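Local coordinates for protein serine--tRNA ligase, cytoplasmic (Candida albicans, PDB 3QO7) that charges tRNA(Ser) with serine in two steps, first activating the amino acid with ATP to seryl-adenylate and then passing it to the acceptor end of the tRNA, at residues V337-G342 against A349-L354; E366-S371 against L401-S406; T246-I251 against K300-V305. One frame throughout, in Å; residues are numbered along the deposited sequence.

Contact 1: V337-G342 against A349-L354. With ATP (adenosine-5'-triphosphate), chain B.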
# COMPACT_ATOMS: atom_id res chain seq x y z
N VAL A 337 -2.58 -28.91 -9.82
CA VAL A 337 -2.30 -29.13 -11.24
C VAL A 337 -0.87 -28.70 -11.61
O VAL A 337 -0.34 -27.74 -11.08
CB VAL A 337 -3.31 -28.39 -12.16
CG1 VAL A 337 -4.73 -28.83 -11.86
CG2 VAL A 337 -3.21 -26.88 -11.94
N GLY A 338 -0.25 -29.44 -12.53
CA GLY A 338 1.08 -29.14 -12.99
C GLY A 338 1.01 -28.32 -14.25
O GLY A 338 0.65 -28.83 -15.31
N ILE A 339 1.38 -27.05 -14.13
CA ILE A 339 1.32 -26.07 -15.21
C ILE A 339 2.21 -26.43 -16.41
O ILE A 339 3.40 -26.81 -16.25
CB ILE A 339 1.65 -24.64 -14.68
CG1 ILE A 339 0.76 -24.30 -13.48
CG2 ILE A 339 1.51 -23.59 -15.79
CD1 ILE A 339 -0.74 -24.33 -13.79
N VAL A 340 1.63 -26.33 -17.61
CA VAL A 340 2.32 -26.74 -18.83
C VAL A 340 3.48 -25.79 -19.13
O VAL A 340 3.43 -24.59 -18.79
CB VAL A 340 1.38 -26.81 -20.08
CG1 VAL A 340 0.29 -27.92 -19.92
CG2 VAL A 340 0.78 -25.46 -20.37
N SER A 341 4.52 -26.33 -19.76
CA SER A 341 5.74 -25.59 -20.04
C SER A 341 5.50 -24.20 -20.64
O SER A 341 6.09 -23.21 -20.20
CB SER A 341 6.70 -26.41 -20.89
OG SER A 341 6.15 -26.70 -22.14
N GLY A 342 4.59 -24.12 -21.60
CA GLY A 342 4.32 -22.89 -22.31
C GLY A 342 3.70 -21.79 -21.48
O GLY A 342 3.53 -20.69 -21.98
N ALA A 349 11.22 -23.30 -12.98
CA ALA A 349 11.58 -24.56 -13.63
C ALA A 349 10.40 -25.54 -13.52
O ALA A 349 10.27 -26.48 -14.32
CB ALA A 349 12.83 -25.17 -12.98
N LYS A 350 9.55 -25.29 -12.53
CA LYS A 350 8.38 -26.10 -12.24
C LYS A 350 7.37 -25.33 -11.41
O LYS A 350 7.75 -24.63 -10.46
CB LYS A 350 8.78 -27.37 -11.51
CG LYS A 350 7.61 -28.33 -11.30
CD LYS A 350 8.08 -29.64 -10.72
CE LYS A 350 6.91 -30.59 -10.59
NZ LYS A 350 6.49 -31.14 -11.91
N LYS A 351 6.09 -25.50 -11.73
CA LYS A 351 5.01 -24.77 -11.07
C LYS A 351 3.79 -25.66 -10.83
O LYS A 351 3.34 -26.36 -11.73
CB LYS A 351 4.63 -23.56 -11.92
CG LYS A 351 3.56 -22.62 -11.37
CD LYS A 351 3.70 -21.26 -12.07
CE LYS A 351 2.64 -20.27 -11.67
NZ LYS A 351 1.29 -20.55 -12.28
N TYR A 352 3.25 -25.65 -9.61
CA TYR A 352 2.01 -26.35 -9.29
C TYR A 352 1.02 -25.29 -8.89
O TYR A 352 1.41 -24.34 -8.24
CB TYR A 352 2.19 -27.27 -8.08
CG TYR A 352 2.61 -28.69 -8.39
CD1 TYR A 352 2.93 -29.09 -9.68
CD2 TYR A 352 2.70 -29.63 -7.37
CE1 TYR A 352 3.32 -30.40 -9.95
CE2 TYR A 352 3.10 -30.95 -7.63
CZ TYR A 352 3.40 -31.34 -8.92
OH TYR A 352 3.80 -32.66 -9.15
N ASP A 353 -0.25 -25.42 -9.27
CA ASP A 353 -1.28 -24.52 -8.76
C ASP A 353 -2.28 -25.33 -7.96
O ASP A 353 -2.64 -26.46 -8.32
CB ASP A 353 -2.05 -23.83 -9.88
CG ASP A 353 -1.28 -22.74 -10.57
OD1 ASP A 353 -0.04 -22.66 -10.35
OD2 ASP A 353 -1.91 -21.96 -11.33
N LEU A 354 -2.76 -24.74 -6.87
CA LEU A 354 -3.86 -25.32 -6.15
C LEU A 354 -5.06 -24.50 -6.56
O LEU A 354 -5.05 -23.28 -6.45
CB LEU A 354 -3.61 -25.26 -4.63
CG LEU A 354 -4.67 -25.92 -3.73
CD1 LEU A 354 -4.08 -26.38 -2.42
CD2 LEU A 354 -5.90 -25.01 -3.52
PG ATP B . -1.36 -17.47 -12.38
O1G ATP B . -0.43 -17.15 -13.53
O2G ATP B . -2.16 -16.29 -11.89
O3G ATP B . -2.17 -18.73 -12.60
PB ATP B . 0.84 -16.90 -10.74
O1B ATP B . 0.87 -15.71 -11.67
O2B ATP B . 2.09 -17.71 -10.52
O3B ATP B . -0.39 -17.85 -11.14
PA ATP B . 0.35 -14.93 -8.79
O1A ATP B . 0.08 -14.01 -9.97
O2A ATP B . 1.58 -14.77 -7.92
O3A ATP B . 0.34 -16.45 -9.29
O5' ATP B . -0.99 -15.16 -7.91
C5' ATP B . -1.01 -16.30 -7.05
C4' ATP B . -2.18 -16.15 -6.12
O4' ATP B . -2.43 -14.76 -5.88
C3' ATP B . -3.40 -16.67 -6.82
O3' ATP B . -3.60 -18.02 -6.41
C2' ATP B . -4.52 -15.74 -6.39
O2' ATP B . -5.18 -16.32 -5.26
C1' ATP B . -3.83 -14.45 -5.94
N9 ATP B . -4.10 -13.35 -6.91
C8 ATP B . -3.44 -13.15 -8.06
N7 ATP B . -3.91 -12.05 -8.72
C5 ATP B . -4.91 -11.53 -7.98
C6 ATP B . -5.84 -10.38 -8.10
N6 ATP B . -5.77 -9.55 -9.18
N1 ATP B . -6.74 -10.17 -7.11
C2 ATP B . -6.80 -10.98 -6.04
N3 ATP B . -5.99 -12.04 -5.87
C4 ATP B . -5.03 -12.38 -6.79
O HOH W 1 5.10 -27.38 -13.99

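Contact 2: E366-S371 against L401-S406. With ATP (adenosine-5'-triphosphate), chain B.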
# COMPACT_ATOMS: atom_id res chain seq x y z
N GLU A 366 -7.86 -20.84 -9.25
CA GLU A 366 -6.55 -20.86 -8.64
C GLU A 366 -6.47 -20.00 -7.37
O GLU A 366 -6.83 -18.83 -7.39
CB GLU A 366 -5.51 -20.43 -9.66
CG GLU A 366 -4.12 -20.33 -9.10
CD GLU A 366 -3.42 -19.08 -9.55
OE1 GLU A 366 -3.74 -18.60 -10.66
OE2 GLU A 366 -2.55 -18.58 -8.81
N LEU A 367 -5.99 -20.59 -6.27
CA LEU A 367 -5.79 -19.86 -5.02
C LEU A 367 -4.32 -19.79 -4.62
O LEU A 367 -3.92 -18.97 -3.81
CB LEU A 367 -6.57 -20.51 -3.88
CG LEU A 367 -8.08 -20.38 -4.00
CD1 LEU A 367 -8.70 -20.72 -2.68
CD2 LEU A 367 -8.42 -18.99 -4.42
N VAL A 368 -3.52 -20.66 -5.22
CA VAL A 368 -2.18 -20.87 -4.76
C VAL A 368 -1.35 -21.24 -5.95
O VAL A 368 -1.79 -21.99 -6.78
CB VAL A 368 -2.11 -22.04 -3.77
CG1 VAL A 368 -0.69 -22.58 -3.65
CG2 VAL A 368 -2.64 -21.62 -2.40
N SER A 369 -0.13 -20.74 -5.99
CA SER A 369 0.80 -21.01 -7.05
C SER A 369 2.15 -21.30 -6.40
O SER A 369 2.63 -20.52 -5.56
CB SER A 369 0.90 -19.75 -7.89
OG SER A 369 1.57 -20.03 -9.09
N CYS A 370 2.77 -22.42 -6.75
CA CYS A 370 3.99 -22.85 -6.07
C CYS A 370 5.09 -23.21 -7.06
O CYS A 370 4.89 -24.07 -7.91
CB CYS A 370 3.67 -24.02 -5.12
SG CYS A 370 5.11 -24.81 -4.39
N SER A 371 6.25 -22.55 -6.97
CA SER A 371 7.27 -22.64 -8.01
C SER A 371 8.64 -22.91 -7.46
O SER A 371 9.07 -22.24 -6.54
CB SER A 371 7.38 -21.33 -8.79
OG SER A 371 6.19 -21.04 -9.49
N LEU A 401 12.43 -20.89 -3.82
CA LEU A 401 11.08 -21.36 -4.07
C LEU A 401 10.11 -20.37 -3.45
O LEU A 401 10.41 -19.76 -2.42
CB LEU A 401 10.86 -22.74 -3.45
CG LEU A 401 11.84 -23.81 -3.91
CD1 LEU A 401 13.07 -23.88 -3.00
CD2 LEU A 401 11.15 -25.16 -3.99
N ASN A 402 8.94 -20.22 -4.06
CA ASN A 402 7.90 -19.36 -3.51
C ASN A 402 6.55 -20.04 -3.74
O ASN A 402 6.33 -20.63 -4.78
CB ASN A 402 7.92 -18.00 -4.20
CG ASN A 402 7.46 -18.08 -5.65
OD1 ASN A 402 8.29 -18.19 -6.55
ND2 ASN A 402 6.13 -18.07 -5.87
N SER A 403 5.65 -19.94 -2.76
CA SER A 403 4.31 -20.52 -2.89
C SER A 403 3.32 -19.70 -2.09
O SER A 403 3.49 -19.50 -0.90
CB SER A 403 4.31 -21.95 -2.36
OG SER A 403 2.99 -22.52 -2.39
N THR A 404 2.26 -19.22 -2.72
CA THR A 404 1.24 -18.50 -1.96
C THR A 404 0.77 -19.38 -0.80
O THR A 404 0.57 -20.59 -0.98
CB THR A 404 0.00 -18.16 -2.84
OG1 THR A 404 0.42 -17.42 -4.01
CG2 THR A 404 -0.99 -17.33 -2.03
N LEU A 405 0.62 -18.82 0.41
CA LEU A 405 -0.16 -19.59 1.38
C LEU A 405 -1.59 -19.19 1.18
O LEU A 405 -2.45 -20.03 1.04
CB LEU A 405 0.25 -19.41 2.84
CG LEU A 405 -0.57 -20.38 3.74
CD1 LEU A 405 -0.05 -21.83 3.78
CD2 LEU A 405 -0.69 -19.84 5.15
N SER A 406 -1.85 -17.88 1.16
CA SER A 406 -3.23 -17.42 1.00
C SER A 406 -3.26 -16.01 0.48
O SER A 406 -2.70 -15.12 1.08
CB SER A 406 -3.97 -17.45 2.34
OG SER A 406 -5.27 -16.90 2.21
PG ATP B . -1.36 -17.47 -12.38
O1G ATP B . -0.43 -17.15 -13.53
O2G ATP B . -2.16 -16.29 -11.89
O3G ATP B . -2.17 -18.73 -12.60
PB ATP B . 0.84 -16.90 -10.74
O1B ATP B . 0.87 -15.71 -11.67
O2B ATP B . 2.09 -17.71 -10.52
O3B ATP B . -0.39 -17.85 -11.14
PA ATP B . 0.35 -14.93 -8.79
O1A ATP B . 0.08 -14.01 -9.97
O2A ATP B . 1.58 -14.77 -7.92
O3A ATP B . 0.34 -16.45 -9.29
O5' ATP B . -0.99 -15.16 -7.91
C5' ATP B . -1.01 -16.30 -7.05
C4' ATP B . -2.18 -16.15 -6.12
O4' ATP B . -2.43 -14.76 -5.88
C3' ATP B . -3.40 -16.67 -6.82
O3' ATP B . -3.60 -18.02 -6.41
C2' ATP B . -4.52 -15.74 -6.39
O2' ATP B . -5.18 -16.32 -5.26
C1' ATP B . -3.83 -14.45 -5.94
N9 ATP B . -4.10 -13.35 -6.91
C8 ATP B . -3.44 -13.15 -8.06
N7 ATP B . -3.91 -12.05 -8.72
C5 ATP B . -4.91 -11.53 -7.98
C6 ATP B . -5.84 -10.38 -8.10
N6 ATP B . -5.77 -9.55 -9.18
N1 ATP B . -6.74 -10.17 -7.11
C2 ATP B . -6.80 -10.98 -6.04
N3 ATP B . -5.99 -12.04 -5.87
C4 ATP B . -5.03 -12.38 -6.79
O HOH W 2 4.64 -19.26 -8.16

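Contact 3: T246-I251 against K300-V305. With ATP (adenosine-5'-triphosphate), chain B.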
# COMPACT_ATOMS: atom_id res chain seq x y z
N THR A 246 3.70 -8.68 -5.09
CA THR A 246 3.72 -9.81 -4.16
C THR A 246 4.95 -9.65 -3.28
O THR A 246 6.00 -9.16 -3.76
CB THR A 246 3.81 -11.17 -4.89
OG1 THR A 246 4.25 -12.18 -3.97
CG2 THR A 246 4.79 -11.12 -6.10
N SER A 247 4.85 -10.06 -2.02
CA SER A 247 5.95 -9.88 -1.10
C SER A 247 7.17 -10.72 -1.50
O SER A 247 8.28 -10.49 -1.01
CB SER A 247 5.53 -10.20 0.33
OG SER A 247 5.01 -11.52 0.42
N GLU A 248 6.94 -11.70 -2.37
CA GLU A 248 8.02 -12.50 -2.94
C GLU A 248 9.09 -11.61 -3.62
O GLU A 248 10.28 -11.95 -3.70
CB GLU A 248 7.46 -13.49 -3.96
CG GLU A 248 8.48 -14.44 -4.53
CD GLU A 248 9.27 -13.88 -5.72
OE1 GLU A 248 8.87 -12.85 -6.31
OE2 GLU A 248 10.31 -14.48 -6.08
N GLN A 249 8.67 -10.47 -4.15
CA GLN A 249 9.65 -9.65 -4.81
C GLN A 249 10.59 -9.06 -3.76
O GLN A 249 11.79 -9.29 -3.81
CB GLN A 249 8.96 -8.62 -5.67
CG GLN A 249 8.36 -9.21 -6.93
CD GLN A 249 7.23 -8.38 -7.52
OE1 GLN A 249 6.58 -7.58 -6.83
NE2 GLN A 249 6.99 -8.56 -8.80
N PRO A 250 10.05 -8.32 -2.78
CA PRO A 250 11.03 -7.76 -1.83
C PRO A 250 11.72 -8.84 -0.97
O PRO A 250 12.89 -8.67 -0.59
CB PRO A 250 10.18 -6.81 -0.96
CG PRO A 250 8.74 -7.26 -1.15
CD PRO A 250 8.68 -7.83 -2.54
N ILE A 251 11.04 -9.94 -0.68
CA ILE A 251 11.62 -10.94 0.20
C ILE A 251 12.67 -11.77 -0.52
O ILE A 251 13.63 -12.24 0.09
CB ILE A 251 10.56 -11.88 0.77
CG1 ILE A 251 9.58 -11.08 1.64
CG2 ILE A 251 11.24 -13.02 1.58
CD1 ILE A 251 8.34 -11.85 2.07
N LYS A 300 -1.59 -10.89 0.94
CA LYS A 300 -1.11 -12.23 0.64
C LYS A 300 -0.13 -12.67 1.72
O LYS A 300 0.82 -11.95 2.03
CB LYS A 300 -0.47 -12.24 -0.75
CG LYS A 300 -0.13 -13.60 -1.32
CD LYS A 300 0.71 -13.49 -2.60
CE LYS A 300 -0.16 -13.43 -3.86
NZ LYS A 300 0.66 -13.59 -5.12
N ILE A 301 -0.41 -13.82 2.33
CA ILE A 301 0.61 -14.55 3.06
C ILE A 301 1.34 -15.46 2.08
O ILE A 301 0.73 -16.32 1.44
CB ILE A 301 0.04 -15.41 4.17
CG1 ILE A 301 -0.79 -14.56 5.13
CG2 ILE A 301 1.17 -16.17 4.90
CD1 ILE A 301 0.03 -13.47 5.75
N GLU A 302 2.64 -15.25 1.95
CA GLU A 302 3.45 -15.92 0.95
C GLU A 302 4.52 -16.83 1.60
O GLU A 302 5.16 -16.42 2.54
CB GLU A 302 4.11 -14.85 0.10
CG GLU A 302 4.96 -15.40 -1.01
CD GLU A 302 4.16 -15.79 -2.23
OE1 GLU A 302 2.91 -15.68 -2.19
OE2 GLU A 302 4.80 -16.20 -3.23
N GLN A 303 4.70 -18.06 1.13
CA GLN A 303 5.84 -18.86 1.58
C GLN A 303 7.06 -18.51 0.72
O GLN A 303 6.98 -18.56 -0.51
CB GLN A 303 5.61 -20.36 1.40
CG GLN A 303 4.37 -20.95 2.01
CD GLN A 303 4.28 -22.46 1.73
OE1 GLN A 303 5.22 -23.20 2.02
NE2 GLN A 303 3.16 -22.90 1.16
N PHE A 304 8.18 -18.18 1.37
CA PHE A 304 9.43 -18.03 0.63
C PHE A 304 10.57 -18.80 1.29
O PHE A 304 10.82 -18.68 2.49
CB PHE A 304 9.82 -16.56 0.44
CG PHE A 304 10.95 -16.38 -0.52
CD1 PHE A 304 10.70 -16.23 -1.88
CD2 PHE A 304 12.27 -16.40 -0.08
CE1 PHE A 304 11.74 -16.08 -2.79
CE2 PHE A 304 13.32 -16.25 -0.98
CZ PHE A 304 13.05 -16.10 -2.35
N VAL A 305 11.27 -19.58 0.49
CA VAL A 305 12.26 -20.49 1.03
C VAL A 305 13.54 -20.49 0.22
O VAL A 305 13.54 -20.46 -1.02
CB VAL A 305 11.73 -21.93 1.12
CG1 VAL A 305 12.81 -22.85 1.76
CG2 VAL A 305 10.44 -21.96 1.93
PG ATP B . -1.36 -17.47 -12.38
O1G ATP B . -0.43 -17.15 -13.53
O2G ATP B . -2.16 -16.29 -11.89
O3G ATP B . -2.17 -18.73 -12.60
PB ATP B . 0.84 -16.90 -10.74
O1B ATP B . 0.87 -15.71 -11.67
O2B ATP B . 2.09 -17.71 -10.52
O3B ATP B . -0.39 -17.85 -11.14
PA ATP B . 0.35 -14.93 -8.79
O1A ATP B . 0.08 -14.01 -9.97
O2A ATP B . 1.58 -14.77 -7.92
O3A ATP B . 0.34 -16.45 -9.29
O5' ATP B . -0.99 -15.16 -7.91
C5' ATP B . -1.01 -16.30 -7.05
C4' ATP B . -2.18 -16.15 -6.12
O4' ATP B . -2.43 -14.76 -5.88
C3' ATP B . -3.40 -16.67 -6.82
O3' ATP B . -3.60 -18.02 -6.41
C2' ATP B . -4.52 -15.74 -6.39
O2' ATP B . -5.18 -16.32 -5.26
C1' ATP B . -3.83 -14.45 -5.94
N9 ATP B . -4.10 -13.35 -6.91
C8 ATP B . -3.44 -13.15 -8.06
N7 ATP B . -3.91 -12.05 -8.72
C5 ATP B . -4.91 -11.53 -7.98
C6 ATP B . -5.84 -10.38 -8.10
N6 ATP B . -5.77 -9.55 -9.18
N1 ATP B . -6.74 -10.17 -7.11
C2 ATP B . -6.80 -10.98 -6.04
N3 ATP B . -5.99 -12.04 -5.87
C4 ATP B . -5.03 -12.38 -6.79
O HOH W 3 2.45 -10.69 0.22

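Contact 1: V337-G342 against A349-L354
Val337 and Asp353 face each other as an antiparallel hydrogen-bonded pair: Val337 N donates to Asp353 O and Asp353 N to Val337 O, both at 2.9 Å. Gly338 and Tyr352 form the non-hydrogen-bonded pair that follows. A third backbone bond runs from Ile339 N to Lys351 O at 3.2 Å. Beyond it the two chains are bridged by a water, which donates to Ile339 O and accepts from Lys351 N.

Side-chain packing lies on the face that carries Val337 and Asp353. Val337 CG2 rests on Asp353 CB at 3.9 Å, and the Ile339 side chain crosses that of Asp353 at about a right angle, Ile339 CD1 lying 3.6 Å from Asp353 OD2. The other face holds the Tyr352 ring, whose CD1 is 3.8 Å from Gly338 CA.

Charged groups meet beside the nucleotide. With CG anti to the backbone N (chi1 -177°), the extended chain of Lys351 leads off the strand to the phosphates and bends only at its end, where NZ makes a salt bridge of 3.2 Å to the syn lone pair of Asp353 OD1 and a weak hydrogen bond to ATP O3B.

The hairpin of strands 334-338 and 350-358 is flanked in the catalytic sheet by strands 126-131 and 363-372, while Phe316 of helix 312-329 meets the Tyr352 ring edge-to-face.

Contact 2: E366-S371 against L401-S406
This strand pair belongs to the largely antiparallel sheet of a class II synthetase, where it forms part of the floor of the ATP site. Strands 366-371 and 401-404 run antiparallel, their axes 174° apart. Ser371 N donates to Asn402 O at 2.9 Å and Asn402 N returns a bond to Ser371 O; farther on, Thr404 N reaches Ser369 O at 3.1 Å. Between these bonds Cys370 and Ser403 sit as a non-hydrogen-bonded pair, Cys370 CB lying 3.2 Å from Ser403 OG. On that same side Val368 CG1 packs against Thr404 O at 3.6 Å.

The opposite face is polar. A water joins Ser371 OG to Asn402 ND2, tying both strands together. A bend at chi2 brings the Glu366 carboxylate to the ribose, where ATP O3' donates to Glu366 OE2 at 2.7 Å; Leu367 O takes a weak bond from ATP O2'. Thr404 OG1 lies 3.5 Å from ATP C5'. Ser369 OG stands beside the beta-phosphate and donates to ATP O2B, although its position is less certain.

Ribose held by Glu366 and Leu367, with Ser369 next to the beta-phosphate, fits the nucleotide site of the class II aminoacyl-tRNA synthetase fold.

Contact 3: T246-I251 against K300-V305
The serine pocket is the setting of this contact: by similarity to related enzymes, Thr246, Ser247 and Glu248, where the chain turns into helix 248-252, and Glu302 on strand 300-305 bind the amino acid. No direct hydrogen bond links the two segments. Ser247 OG instead shares a water with Lys300 O, at 2.7 Å from each, and also lies 3.5 Å from Glu302 CB.

Thr246 precedes the turn leading into the helix, and its OG1 makes a capping bond, accepting from Glu248 N at 3.2 Å with an N-H...O angle of 159°. A chi1 of 161° also places Thr246 OG1 within 4.0 Å of Glu302 CD. Glu302 bends at chi2, and its OE2 approaches Glu248 CB; that oxygen also receives a weak hydrogen bond from Asn402 ND2 on the next strand.

Farther along, the Phe304 ring spans Glu248 and Ile251. Glu248 CG approaches Phe304 CD1 at 3.9 Å, and the carboxylate plane stands 52° from the ring plane, while Glu248 OE2 is bonded to Gln377. Ile251 CG2 meets the ring obliquely, 3.9 Å from Phe304 CD2.

At the other end, Lys300 NZ comes within 3.2 Å of ATP O2A, beside Arg279 of the ATP site. Of the two acids, Glu302 is the one near this lysine. The arrangement is consistent with Glu302 as an acid that could receive the ammonium group of serine, while Lys300 would offset the charge of the alpha-phosphate that the serine carboxylate attacks.

Overall arrangement
All three contacts lie in the class II catalytic core and reach one mixed sheet, in which strands 334-338, 350-358, 363-372, 399-407 and 297-307 are successive neighbours. Contact 3 comes first along the chain, followed by contact 1 and then contact 2. In space contact 2 is the middle one: its centre is about 11 Å from that of contact 1 and about 9 Å from that of contact 3, and backbone bonds probably join it to both. Contacts 1 and 3, with centres about 18 Å apart, do not touch, yet both reach ATP. The sheet thus presents the triphosphate, the ribose and the probable serine pocket side by side, consistent with activation of serine by ATP at this face.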